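Local atomic coordinates of probable zinc protease PqqL (Escherichia coli, PDB entry 6OFS), a protein that probably cleaves peptide bonds as a zinc-dependent periplasmic metalloendopeptidase of the M16 (insulinase) family. Residues F55-M60 / T96-S101; Q112-F117 / D218-L223; R19-P24 / T200-G205; K29-L34 / S101-Q106. One frame throughout, in Å; residues are numbered along the deposited sequence.

Contact 1 of 4, residues F55-M60 / T96-S101. With ZN (zinc ion), chain B.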
loop_
_atom_site.group_PDB
_atom_site.type_symbol
_atom_site.label_atom_id
_atom_site.label_comp_id
_atom_site.label_asym_id
_atom_site.label_seq_id
_atom_site.Cartn_x
_atom_site.Cartn_y
_atom_site.Cartn_z
ATOM N N PHE A 55 -12.230 42.359 17.349
ATOM C CA PHE A 55 -12.353 43.310 18.457
ATOM C C PHE A 55 -12.744 42.526 19.711
ATOM O O PHE A 55 -12.158 42.749 20.767
ATOM C CB PHE A 55 -13.377 44.427 18.141
ATOM C CG PHE A 55 -13.190 45.766 18.847
ATOM C CD1 PHE A 55 -13.112 45.842 20.239
ATOM C CD2 PHE A 55 -13.170 46.958 18.122
ATOM C CE1 PHE A 55 -12.975 47.073 20.885
ATOM C CE2 PHE A 55 -13.029 48.191 18.770
ATOM C CZ PHE A 55 -12.946 48.240 20.147
ATOM N N VAL A 56 -13.688 41.567 19.576
ATOM C CA VAL A 56 -14.153 40.694 20.663
ATOM C C VAL A 56 -12.967 39.899 21.252
ATOM O O VAL A 56 -12.791 39.894 22.466
ATOM C CB VAL A 56 -15.369 39.801 20.254
ATOM C CG1 VAL A 56 -15.567 38.633 21.229
ATOM C CG2 VAL A 56 -16.647 40.636 20.131
ATOM N N GLU A 57 -12.123 39.311 20.385
ATOM C CA GLU A 57 -10.906 38.583 20.776
ATOM C C GLU A 57 -10.056 39.464 21.735
ATOM O O GLU A 57 -9.761 39.040 22.854
ATOM C CB GLU A 57 -10.116 38.179 19.515
ATOM C CG GLU A 57 -8.793 37.482 19.766
ATOM C CD GLU A 57 -7.638 38.099 19.006
ATOM O OE1 GLU A 57 -6.793 38.764 19.649
ATOM O OE2 GLU A 57 -7.583 37.932 17.767
ATOM N N HIS A 58 -9.747 40.710 21.315
ATOM C CA HIS A 58 -8.998 41.680 22.126
ATOM C C HIS A 58 -9.699 41.986 23.475
ATOM O O HIS A 58 -9.038 41.990 24.512
ATOM C CB HIS A 58 -8.794 42.976 21.335
ATOM C CG HIS A 58 -7.616 42.950 20.414
ATOM N ND1 HIS A 58 -6.514 43.776 20.619
ATOM C CD2 HIS A 58 -7.400 42.203 19.308
ATOM C CE1 HIS A 58 -5.673 43.500 19.639
ATOM N NE2 HIS A 58 -6.154 42.552 18.830
ATOM N N MET A 59 -11.041 42.191 23.453
ATOM C CA MET A 59 -11.835 42.548 24.634
ATOM C C MET A 59 -11.878 41.486 25.735
ATOM O O MET A 59 -12.271 41.812 26.862
ATOM C CB MET A 59 -13.252 42.975 24.245
ATOM C CG MET A 59 -13.323 44.380 23.675
ATOM S SD MET A 59 -12.404 45.642 24.603
ATOM C CE MET A 59 -13.441 45.847 25.999
ATOM N N MET A 60 -11.441 40.242 25.432
ATOM C CA MET A 60 -11.375 39.123 26.385
ATOM C C MET A 60 -10.309 39.356 27.440
ATOM O O MET A 60 -10.380 38.792 28.542
ATOM C CB MET A 60 -11.107 37.795 25.660
ATOM C CG MET A 60 -12.275 37.292 24.841
ATOM S SD MET A 60 -13.871 37.213 25.701
ATOM C CE MET A 60 -14.644 38.697 24.999
ATOM N N THR A 96 -11.968 31.620 16.316
ATOM C CA THR A 96 -11.364 32.434 17.354
ATOM C C THR A 96 -10.772 31.458 18.393
ATOM O O THR A 96 -11.473 30.566 18.885
ATOM C CB THR A 96 -12.361 33.466 17.919
ATOM O OG1 THR A 96 -12.974 34.183 16.836
ATOM C CG2 THR A 96 -11.683 34.468 18.855
ATOM N N VAL A 97 -9.467 31.587 18.681
ATOM C CA VAL A 97 -8.793 30.658 19.591
ATOM C C VAL A 97 -8.075 31.378 20.736
ATOM O O VAL A 97 -7.352 32.340 20.507
ATOM C CB VAL A 97 -7.854 29.679 18.817
ATOM C CG1 VAL A 97 -7.306 28.580 19.735
ATOM C CG2 VAL A 97 -8.575 29.048 17.619
ATOM N N TYR A 98 -8.262 30.869 21.956
ATOM C CA TYR A 98 -7.667 31.334 23.202
ATOM C C TYR A 98 -6.736 30.240 23.684
ATOM O O TYR A 98 -7.163 29.119 23.920
ATOM C CB TYR A 98 -8.776 31.663 24.204
ATOM C CG TYR A 98 -9.688 32.738 23.651
ATOM C CD1 TYR A 98 -9.331 34.083 23.719
ATOM C CD2 TYR A 98 -10.851 32.407 22.955
ATOM C CE1 TYR A 98 -10.127 35.072 23.151
ATOM C CE2 TYR A 98 -11.654 33.390 22.383
ATOM C CZ TYR A 98 -11.299 34.725 22.504
ATOM O OH TYR A 98 -12.069 35.718 21.951
ATOM N N GLN A 99 -5.439 30.548 23.735
ATOM C CA GLN A 99 -4.388 29.574 24.025
ATOM C C GLN A 99 -3.584 29.868 25.264
ATOM O O GLN A 99 -3.147 31.007 25.483
ATOM C CB GLN A 99 -3.436 29.468 22.828
ATOM C CG GLN A 99 -4.155 29.436 21.484
ATOM C CD GLN A 99 -3.257 29.681 20.315
ATOM O OE1 GLN A 99 -2.414 30.573 20.311
ATOM N NE2 GLN A 99 -3.440 28.906 19.279
ATOM N N VAL A 100 -3.363 28.819 26.065
ATOM C CA VAL A 100 -2.552 28.886 27.279
ATOM C C VAL A 100 -1.642 27.660 27.349
ATOM O O VAL A 100 -2.123 26.528 27.243
ATOM C CB VAL A 100 -3.394 29.048 28.578
ATOM C CG1 VAL A 100 -2.512 28.949 29.824
ATOM C CG2 VAL A 100 -4.169 30.361 28.582
ATOM N N SER A 101 -0.330 27.894 27.518
ATOM C CA SER A 101 0.648 26.822 27.718
ATOM C C SER A 101 1.229 26.987 29.133
ATOM O O SER A 101 1.666 28.082 29.485
ATOM C CB SER A 101 1.744 26.854 26.659
ATOM O OG SER A 101 2.539 25.679 26.740
HETATM ZN ZN ZN B . -5.019 41.643 17.303
#
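The phenol end of Y98 meets the turn of chain that carries E57 and M60. Its hydroxyl reaches the backbone at E57, with OH 3.3 Å from E57 CA, and M60 CG lies 3.5 Å from Y98 CE1, approaching the ring obliquely. M60 crosses the Y98 side chain nearly perpendicularly. E57 O sits at the edge of the ring, in its plane. The backbone places M60 CB against the tyrosine and chi1 (-71°), with CG beside the backbone N, sets CG there too; bends at chi2 and chi3 then carry SD and CE away. Two residues earlier on the strand, T96 CG2 packs on E57 CB at 4.1 Å, a methyl against the root of the glutamate. No hydrogen bond joins the two segments. Helix 52-59 carries H54, E57 and H58, the inverted zinc motif HxxEH of M16 peptidases: H58 NE2 binds the zinc ion at 2.1 Å, H54 supplies a second ligand, and E57 is the predicted proton acceptor. E57 CG anti to the backbone N (chi1 177°) and a bend at chi2 lead the carboxylate away from the strand, toward the zinc ion; OE1 stops 4.1 Å from the metal, too far for a bond, and OE2 is hydrogen-bonded to T91 OG1. In the second shell, H58 ND1 is hydrogen-bonded to E134, itself a predicted zinc ligand; together with the zinc bond at NE2, this would hold the rotation of the imidazole. Y98 OH is hydrogen-bonded to the hydroxyl of Y194, and T96 OG1 to T40 O.

Contact 2 of 4, residues Q112-F117 / D218-L223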
loop_
_atom_site.group_PDB
_atom_site.type_symbol
_atom_site.label_atom_id
_atom_site.label_comp_id
_atom_site.label_asym_id
_atom_site.label_seq_id
_atom_site.Cartn_x
_atom_site.Cartn_y
_atom_site.Cartn_z
ATOM N N GLN A 112 -7.139 27.918 38.332
ATOM C CA GLN A 112 -7.326 29.346 38.089
ATOM C C GLN A 112 -7.433 29.638 36.579
ATOM O O GLN A 112 -8.269 30.448 36.170
ATOM C CB GLN A 112 -6.184 30.154 38.747
ATOM C CG GLN A 112 -6.257 31.652 38.490
ATOM C CD GLN A 112 -6.365 32.456 39.741
ATOM O OE1 GLN A 112 -5.375 32.694 40.444
ATOM N NE2 GLN A 112 -7.568 32.923 40.023
ATOM N N VAL A 113 -6.602 28.957 35.765
ATOM C CA VAL A 113 -6.585 29.101 34.317
ATOM C C VAL A 113 -7.899 28.602 33.728
ATOM O O VAL A 113 -8.479 29.280 32.869
ATOM C CB VAL A 113 -5.328 28.470 33.678
ATOM C CG1 VAL A 113 -5.438 28.419 32.155
ATOM C CG2 VAL A 113 -4.074 29.233 34.087
ATOM N N MET A 114 -8.408 27.469 34.245
ATOM C CA MET A 114 -9.699 26.906 33.835
ATOM C C MET A 114 -10.859 27.844 34.195
ATOM O O MET A 114 -11.839 27.924 33.455
ATOM C CB MET A 114 -9.929 25.541 34.487
ATOM C CG MET A 114 -9.237 24.407 33.777
ATOM S SD MET A 114 -9.492 24.324 31.983
ATOM C CE MET A 114 -11.227 24.021 31.901
ATOM N N ALA A 115 -10.730 28.550 35.327
ATOM C CA ALA A 115 -11.698 29.519 35.822
ATOM C C ALA A 115 -11.703 30.755 34.924
ATOM O O ALA A 115 -12.767 31.352 34.725
ATOM C CB ALA A 115 -11.365 29.905 37.254
ATOM N N ILE A 116 -10.520 31.117 34.354
ATOM C CA ILE A 116 -10.366 32.250 33.428
ATOM C C ILE A 116 -11.053 31.897 32.111
ATOM O O ILE A 116 -11.788 32.722 31.560
ATOM C CB ILE A 116 -8.871 32.665 33.246
ATOM C CG1 ILE A 116 -8.351 33.454 34.479
ATOM C CG2 ILE A 116 -8.663 33.475 31.968
ATOM C CD1 ILE A 116 -6.801 33.275 34.778
ATOM N N PHE A 117 -10.821 30.659 31.624
ATOM C CA PHE A 117 -11.424 30.123 30.407
ATOM C C PHE A 117 -12.959 30.150 30.519
ATOM O O PHE A 117 -13.635 30.529 29.565
ATOM C CB PHE A 117 -10.917 28.700 30.133
ATOM C CG PHE A 117 -9.665 28.629 29.289
ATOM C CD1 PHE A 117 -9.661 29.100 27.974
ATOM C CD2 PHE A 117 -8.505 28.044 29.785
ATOM C CE1 PHE A 117 -8.503 29.044 27.194
ATOM C CE2 PHE A 117 -7.346 27.985 29.002
ATOM C CZ PHE A 117 -7.356 28.482 27.711
ATOM N N ASP A 218 -15.130 20.039 35.911
ATOM C CA ASP A 218 -15.221 20.868 37.109
ATOM C C ASP A 218 -15.502 22.331 36.810
ATOM O O ASP A 218 -16.102 23.008 37.643
ATOM C CB ASP A 218 -13.935 20.768 37.950
ATOM C CG ASP A 218 -13.833 19.552 38.863
ATOM O OD1 ASP A 218 -13.260 19.688 39.975
ATOM O OD2 ASP A 218 -14.313 18.456 38.462
ATOM N N ASN A 219 -15.063 22.835 35.651
ATOM C CA ASN A 219 -15.187 24.263 35.371
ATOM C C ASN A 219 -16.108 24.664 34.224
ATOM O O ASN A 219 -16.729 25.726 34.294
ATOM C CB ASN A 219 -13.802 24.849 35.137
ATOM C CG ASN A 219 -12.905 24.705 36.338
ATOM O OD1 ASN A 219 -12.829 25.601 37.193
ATOM N ND2 ASN A 219 -12.221 23.569 36.427
ATOM N N LEU A 220 -16.176 23.845 33.167
ATOM C CA LEU A 220 -16.960 24.184 31.985
ATOM C C LEU A 220 -18.338 23.492 31.916
ATOM O O LEU A 220 -19.133 23.860 31.045
ATOM C CB LEU A 220 -16.142 23.940 30.697
ATOM C CG LEU A 220 -14.756 24.612 30.600
ATOM C CD1 LEU A 220 -13.959 24.019 29.471
ATOM C CD2 LEU A 220 -14.863 26.119 30.402
ATOM N N SER A 221 -18.646 22.545 32.842
ATOM C CA SER A 221 -19.958 21.877 32.881
ATOM C C SER A 221 -21.060 22.868 33.228
ATOM O O SER A 221 -22.153 22.780 32.669
ATOM C CB SER A 221 -19.977 20.769 33.929
ATOM O OG SER A 221 -19.229 19.637 33.522
ATOM N N LYS A 222 -20.762 23.804 34.163
ATOM C CA LYS A 222 -21.686 24.801 34.710
ATOM C C LYS A 222 -22.188 25.832 33.701
ATOM O O LYS A 222 -23.217 26.471 33.956
ATOM C CB LYS A 222 -21.072 25.510 35.935
ATOM C CG LYS A 222 -20.992 24.655 37.195
ATOM C CD LYS A 222 -20.408 25.453 38.358
ATOM C CE LYS A 222 -20.262 24.623 39.608
ATOM N NZ LYS A 222 -19.720 25.426 40.739
ATOM N N LEU A 223 -21.466 26.011 32.575
ATOM C CA LEU A 223 -21.846 26.968 31.533
ATOM C C LEU A 223 -23.264 26.648 31.001
ATOM O O LEU A 223 -23.512 25.501 30.614
ATOM C CB LEU A 223 -20.831 26.971 30.371
ATOM C CG LEU A 223 -19.370 27.343 30.648
ATOM C CD1 LEU A 223 -18.534 27.157 29.394
ATOM C CD2 LEU A 223 -19.215 28.781 31.139
#
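N219 ND2 is gripped by two carbonyl oxygens, Q111 OE1 and L215 O, while its amide rests against M114, with ND2 3.6 Å from M114 CB. Because Q111 belongs to helix 107-122 and L215 to helix 209-220, one NH2 group ties a side chain of the first helix to a backbone carbonyl of the second. The other polar atom of the amide, N219 OD1, comes no closer than 4.1 Å to A115 N, and no hydrogen bond links the two segments directly. N219 CG stands beside its own backbone N, anti to the carbonyl carbon (chi1 -61°), which carries the amide across to M114. There the amide carbon, N219 CG, also lies 3.6 Å from M114 CB, so the methionine packs on the amide through the root of its side chain.

Apolar packing takes over next to it. M114 is bent at both chi2 and chi3, which swings its methyl to L220: CE lies 3.7 Å from L220 CD1, the two side chains crossing at about a right angle. The other methyl of the leucine, CD2, reaches the backbone of the next helical turn, 4.5 Å from F117 C. Both helices lie on one face of the six-stranded mixed sheet in the zinc-bearing part of this M16 peptidase, and here their flanks meet on that face. V113 and F117 pack on strands 31-38 and 96-103, while F201, from strand 199-205, meets the F117 ring edge-to-face and also touches L220.

Contact 3 of 4, residues R19-P24 / T200-G205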
loop_
_atom_site.group_PDB
_atom_site.type_symbol
_atom_site.label_atom_id
_atom_site.label_comp_id
_atom_site.label_asym_id
_atom_site.label_seq_id
_atom_site.Cartn_x
_atom_site.Cartn_y
_atom_site.Cartn_z
ATOM N N ARG A 19 -17.714 20.787 23.288
ATOM C CA ARG A 19 -16.907 19.667 22.798
ATOM C C ARG A 19 -15.509 19.691 23.380
ATOM O O ARG A 19 -14.975 20.756 23.678
ATOM C CB ARG A 19 -16.856 19.625 21.273
ATOM C CG ARG A 19 -18.144 19.113 20.656
ATOM C CD ARG A 19 -18.225 19.428 19.179
ATOM N NE ARG A 19 -18.491 20.849 18.940
ATOM C CZ ARG A 19 -18.436 21.431 17.747
ATOM N NH1 ARG A 19 -18.120 20.724 16.669
ATOM N NH2 ARG A 19 -18.691 22.726 17.623
ATOM N N TYR A 20 -14.939 18.515 23.597
ATOM C CA TYR A 20 -13.601 18.428 24.151
ATOM C C TYR A 20 -12.752 17.411 23.418
ATOM O O TYR A 20 -13.267 16.446 22.836
ATOM C CB TYR A 20 -13.594 18.200 25.677
ATOM C CG TYR A 20 -14.239 16.909 26.133
ATOM C CD1 TYR A 20 -13.524 15.711 26.138
ATOM C CD2 TYR A 20 -15.541 16.892 26.612
ATOM C CE1 TYR A 20 -14.110 14.521 26.566
ATOM C CE2 TYR A 20 -16.128 15.715 27.069
ATOM C CZ TYR A 20 -15.412 14.529 27.042
ATOM O OH TYR A 20 -16.007 13.369 27.481
ATOM N N MET A 21 -11.447 17.670 23.424
ATOM C CA MET A 21 -10.432 16.838 22.814
ATOM C C MET A 21 -9.288 16.745 23.802
ATOM O O MET A 21 -8.779 17.765 24.260
ATOM C CB MET A 21 -9.945 17.447 21.488
ATOM C CG MET A 21 -10.995 17.494 20.424
ATOM S SD MET A 21 -10.333 18.243 18.936
ATOM C CE MET A 21 -9.699 16.812 18.096
ATOM N N ILE A 22 -8.927 15.521 24.179
ATOM C CA ILE A 22 -7.827 15.264 25.101
ATOM C C ILE A 22 -6.835 14.376 24.381
ATOM O O ILE A 22 -7.209 13.318 23.866
ATOM C CB ILE A 22 -8.304 14.650 26.448
ATOM C CG1 ILE A 22 -9.281 15.596 27.189
ATOM C CG2 ILE A 22 -7.107 14.257 27.341
ATOM C CD1 ILE A 22 -10.399 14.889 27.966
ATOM N N TYR A 23 -5.581 14.815 24.332
ATOM C CA TYR A 23 -4.502 14.060 23.732
ATOM C C TYR A 23 -3.318 14.068 24.693
ATOM O O TYR A 23 -2.857 15.145 25.089
ATOM C CB TYR A 23 -4.115 14.629 22.354
ATOM C CG TYR A 23 -3.341 13.657 21.484
ATOM C CD1 TYR A 23 -4.001 12.769 20.639
ATOM C CD2 TYR A 23 -1.948 13.623 21.509
ATOM C CE1 TYR A 23 -3.296 11.870 19.842
ATOM C CE2 TYR A 23 -1.232 12.726 20.720
ATOM C CZ TYR A 23 -1.908 11.852 19.883
ATOM O OH TYR A 23 -1.200 10.979 19.087
ATOM N N PRO A 24 -2.814 12.893 25.105
ATOM C CA PRO A 24 -1.655 12.887 26.005
ATOM C C PRO A 24 -0.349 13.069 25.232
ATOM O O PRO A 24 -0.238 12.608 24.090
ATOM C CB PRO A 24 -1.747 11.525 26.682
ATOM C CG PRO A 24 -2.448 10.650 25.689
ATOM C CD PRO A 24 -3.232 11.523 24.744
ATOM N N THR A 200 -15.092 24.316 21.393
ATOM C CA THR A 200 -14.307 23.106 21.621
ATOM C C THR A 200 -13.151 23.451 22.568
ATOM O O THR A 200 -12.451 24.449 22.359
ATOM C CB THR A 200 -13.854 22.418 20.305
ATOM O OG1 THR A 200 -14.997 22.128 19.504
ATOM C CG2 THR A 200 -13.085 21.109 20.550
ATOM N N PHE A 201 -12.988 22.644 23.633
ATOM C CA PHE A 201 -11.905 22.805 24.588
ATOM C C PHE A 201 -10.863 21.725 24.303
ATOM O O PHE A 201 -11.185 20.545 24.292
ATOM C CB PHE A 201 -12.403 22.794 26.042
ATOM C CG PHE A 201 -11.375 23.424 26.947
ATOM C CD1 PHE A 201 -11.186 24.806 26.959
ATOM C CD2 PHE A 201 -10.534 22.636 27.726
ATOM C CE1 PHE A 201 -10.186 25.387 27.746
ATOM C CE2 PHE A 201 -9.533 23.219 28.512
ATOM C CZ PHE A 201 -9.360 24.590 28.510
ATOM N N ILE A 202 -9.642 22.146 23.980
ATOM C CA ILE A 202 -8.537 21.269 23.596
ATOM C C ILE A 202 -7.508 21.239 24.722
ATOM O O ILE A 202 -7.120 22.292 25.245
ATOM C CB ILE A 202 -7.928 21.750 22.246
ATOM C CG1 ILE A 202 -8.975 21.708 21.114
ATOM C CG2 ILE A 202 -6.672 20.964 21.875
ATOM C CD1 ILE A 202 -8.733 22.637 19.980
ATOM N N VAL A 203 -7.084 20.017 25.091
ATOM C CA VAL A 203 -6.115 19.728 26.150
ATOM C C VAL A 203 -5.064 18.776 25.557
ATOM O O VAL A 203 -5.380 17.615 25.278
ATOM C CB VAL A 203 -6.780 19.132 27.436
ATOM C CG1 VAL A 203 -5.791 19.075 28.603
ATOM C CG2 VAL A 203 -8.031 19.902 27.842
ATOM N N VAL A 204 -3.828 19.268 25.338
ATOM C CA VAL A 204 -2.751 18.447 24.764
ATOM C C VAL A 204 -1.536 18.539 25.670
ATOM O O VAL A 204 -1.016 19.635 25.870
ATOM C CB VAL A 204 -2.395 18.820 23.285
ATOM C CG1 VAL A 204 -1.564 17.734 22.620
ATOM C CG2 VAL A 204 -3.634 19.101 22.447
ATOM N N GLY A 205 -1.092 17.401 26.208
ATOM C CA GLY A 205 0.084 17.376 27.076
ATOM C C GLY A 205 0.119 16.355 28.198
ATOM O O GLY A 205 -0.710 15.442 28.262
#
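Five backbone hydrogen bonds join R19-P24 to T200-G205 in parallel register. They run alternately to and fro, from F201 N to R19 O (2.7 Å), M21 N to F201 O, V203 N to M21 O, Y23 N to V203 O and G205 N to Y23 O (3.1 Å). CA-H...O contacts accompany them, such as Y20 CA to F201 O at 3.2 Å.

Apolar side chains pair on both faces. M21 SD meets I202 CG1 at 4.3 Å, and Y23 CB meets V204 CG1 at 4.0 Å, on the face covered by helix 378-391. I22 CG1 packs on V203 CB at 4.3 Å on the other face, toward helix 209-220.

Among the side chains, polar groups meet between the strands at R19 and T200. With OG1 anti to the carbonyl carbon (chi1 -56°), T200 sets its hydroxyl over one face of the R19 guanidinium, 3.8 Å from R19 NE, without a hydrogen bond between them; OG1 bonds H39 NE2. Y23 OH is hydrogen-bonded to D6 OD2 and to R376 NH2.

Backbone bonding therefore sets the register of this parallel pair, while the side chains mainly supply an apolar layer for helices on either side of the sheet.

Contact 4 of 4, residues K29-L34 / S101-Q106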
loop_
_atom_site.group_PDB
_atom_site.type_symbol
_atom_site.label_atom_id
_atom_site.label_comp_id
_atom_site.label_asym_id
_atom_site.label_seq_id
_atom_site.Cartn_x
_atom_site.Cartn_y
_atom_site.Cartn_z
ATOM N N LYS A 29 8.137 17.797 28.869
ATOM C CA LYS A 29 7.708 17.096 30.094
ATOM C C LYS A 29 7.035 18.023 31.120
ATOM O O LYS A 29 7.525 19.132 31.360
ATOM C CB LYS A 29 8.872 16.314 30.733
ATOM C CG LYS A 29 10.183 17.111 30.866
ATOM C CD LYS A 29 11.392 16.240 31.243
ATOM C CE LYS A 29 12.031 15.528 30.067
ATOM N NZ LYS A 29 13.175 14.678 30.490
ATOM N N ASP A 30 5.900 17.562 31.708
ATOM C CA ASP A 30 5.078 18.277 32.705
ATOM C C ASP A 30 4.599 19.637 32.180
ATOM O O ASP A 30 4.663 20.648 32.884
ATOM C CB ASP A 30 5.774 18.394 34.087
ATOM C CG ASP A 30 6.440 17.132 34.612
ATOM O OD1 ASP A 30 5.774 16.064 34.624
ATOM O OD2 ASP A 30 7.618 17.215 35.026
ATOM N N GLN A 31 4.140 19.639 30.919
ATOM C CA GLN A 31 3.620 20.813 30.208
ATOM C C GLN A 31 2.298 20.452 29.517
ATOM O O GLN A 31 2.118 19.319 29.042
ATOM C CB GLN A 31 4.652 21.350 29.188
ATOM C CG GLN A 31 4.444 22.813 28.781
ATOM C CD GLN A 31 4.982 23.866 29.733
ATOM O OE1 GLN A 31 5.569 23.583 30.792
ATOM N NE2 GLN A 31 4.787 25.127 29.356
ATOM N N VAL A 32 1.372 21.422 29.483
ATOM C CA VAL A 32 0.046 21.235 28.899
ATOM C C VAL A 32 -0.377 22.448 28.044
ATOM O O VAL A 32 0.005 23.590 28.323
ATOM C CB VAL A 32 -0.996 20.842 30.000
ATOM C CG1 VAL A 32 -1.386 22.021 30.891
ATOM C CG2 VAL A 32 -2.220 20.145 29.410
ATOM N N ASN A 33 -1.140 22.173 26.986
ATOM C CA ASN A 33 -1.692 23.164 26.085
ATOM C C ASN A 33 -3.195 23.169 26.297
ATOM O O ASN A 33 -3.850 22.139 26.146
ATOM C CB ASN A 33 -1.331 22.844 24.622
ATOM C CG ASN A 33 -0.029 23.451 24.138
ATOM O OD1 ASN A 33 0.646 24.198 24.844
ATOM N ND2 ASN A 33 0.354 23.145 22.915
ATOM N N LEU A 34 -3.722 24.315 26.720
ATOM C CA LEU A 34 -5.148 24.528 26.978
ATOM C C LEU A 34 -5.662 25.537 25.961
ATOM O O LEU A 34 -5.295 26.720 26.020
ATOM C CB LEU A 34 -5.402 25.045 28.414
ATOM C CG LEU A 34 -4.828 24.268 29.611
ATOM C CD1 LEU A 34 -5.275 24.906 30.910
ATOM C CD2 LEU A 34 -5.250 22.777 29.612
ATOM N N SER A 101 -0.330 27.894 27.518
ATOM C CA SER A 101 0.648 26.822 27.718
ATOM C C SER A 101 1.229 26.987 29.133
ATOM O O SER A 101 1.666 28.082 29.485
ATOM C CB SER A 101 1.744 26.854 26.659
ATOM O OG SER A 101 2.539 25.679 26.740
ATOM N N LEU A 102 1.156 25.940 29.968
ATOM C CA LEU A 102 1.631 26.043 31.356
ATOM C C LEU A 102 2.065 24.704 31.965
ATOM O O LEU A 102 1.671 23.649 31.442
ATOM C CB LEU A 102 0.568 26.737 32.251
ATOM C CG LEU A 102 -0.573 25.895 32.837
ATOM C CD1 LEU A 102 -1.162 26.573 34.057
ATOM C CD2 LEU A 102 -1.660 25.623 31.800
ATOM N N PRO A 103 2.832 24.715 33.092
ATOM C CA PRO A 103 3.232 23.438 33.713
ATOM C C PRO A 103 2.056 22.666 34.316
ATOM O O PRO A 103 1.030 23.261 34.665
ATOM C CB PRO A 103 4.253 23.856 34.784
ATOM C CG PRO A 103 4.613 25.276 34.480
ATOM C CD PRO A 103 3.386 25.859 33.848
ATOM N N THR A 104 2.199 21.336 34.406
ATOM C CA THR A 104 1.186 20.441 34.976
ATOM C C THR A 104 1.394 20.294 36.511
ATOM O O THR A 104 0.479 19.879 37.223
ATOM C CB THR A 104 1.236 19.069 34.266
ATOM O OG1 THR A 104 1.212 19.256 32.849
ATOM C CG2 THR A 104 0.087 18.153 34.673
ATOM N N THR A 105 2.598 20.653 36.995
ATOM C CA THR A 105 3.071 20.531 38.377
ATOM C C THR A 105 2.234 21.298 39.425
ATOM O O THR A 105 1.893 20.708 40.458
ATOM C CB THR A 105 4.559 20.913 38.458
ATOM O OG1 THR A 105 4.721 22.281 38.067
ATOM C CG2 THR A 105 5.442 20.013 37.592
ATOM N N GLN A 106 1.933 22.594 39.195
ATOM C CA GLN A 106 1.165 23.393 40.158
ATOM C C GLN A 106 -0.325 23.297 39.828
ATOM O O GLN A 106 -0.801 23.923 38.878
ATOM C CB GLN A 106 1.682 24.838 40.230
ATOM C CG GLN A 106 1.755 25.393 41.642
ATOM C CD GLN A 106 0.483 26.089 42.081
ATOM O OE1 GLN A 106 -0.634 25.565 41.960
ATOM N NE2 GLN A 106 0.628 27.289 42.627
#
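Q31-N33 and S101-P103 run antiparallel, with V32 and L102 as a hydrogen-bonded pair (V32 N to L102 O 3.0 Å, L102 N to V32 O 3.1 Å) between the non-hydrogen-bonded pairs Q31-P103 and N33-S101. Past the strand end T104 N still bonds D30 O at 3.0 Å, but from above the carbonyl plane, 64° out of it.

On one face S101 OG donates to N33 OD1 at 3.1 Å, approaching almost end-on to the side-chain carbonyl of N33 (C=O...O 171°). Q31 NE2 adds a weak bond to the same hydroxyl; a bend at chi2 (81°) lays its amide alongside the neighbouring strand, where OE1 comes near P103. The amide nitrogen of N33 bonds T382 OG1 instead.

The opposite face is apolar. V32 and L102 lie side by side, V32 CG1 3.7 Å from L102 CD2, and L34 CD1 closes on the same L102 CD2 at 3.8 Å. L110 of helix 107-122 covers V32 and L102. Past the strand end, T104 OG1 is hydrogen-bonded to D206 O, just after strand 199-205, and Q106 caps the start of helix 107-122 through OE1.

An antiparallel pair with one polar and one apolar face, leading into the helix that packs on it, is consistent with the alpha/beta fold of M16 peptidases.

Overall arrangement
All four contacts belong to one alpha/beta unit built on a mixed sheet ordered 10-13, 19-24, 199-205, 31-38, 96-103, 87-91. Contact 3 supplies its parallel pair and contact 4 an antiparallel one; their centres are about 13 Å apart, joined where V204 O meets N33 N. Contact 1 shares strand 96-103 with contact 4, their centres about 19 Å apart. Contact 2 joins helices 107-122 and 209-220, which lie on the sheet; its centre is about 14 Å from that of contact 3. Along the chain contact 1 nests inside contact 4, and both inside contact 3, whereas contact 2 crosses contact 3. The sheet thus closes only when the chain returns after the zinc helix and helix 107-122.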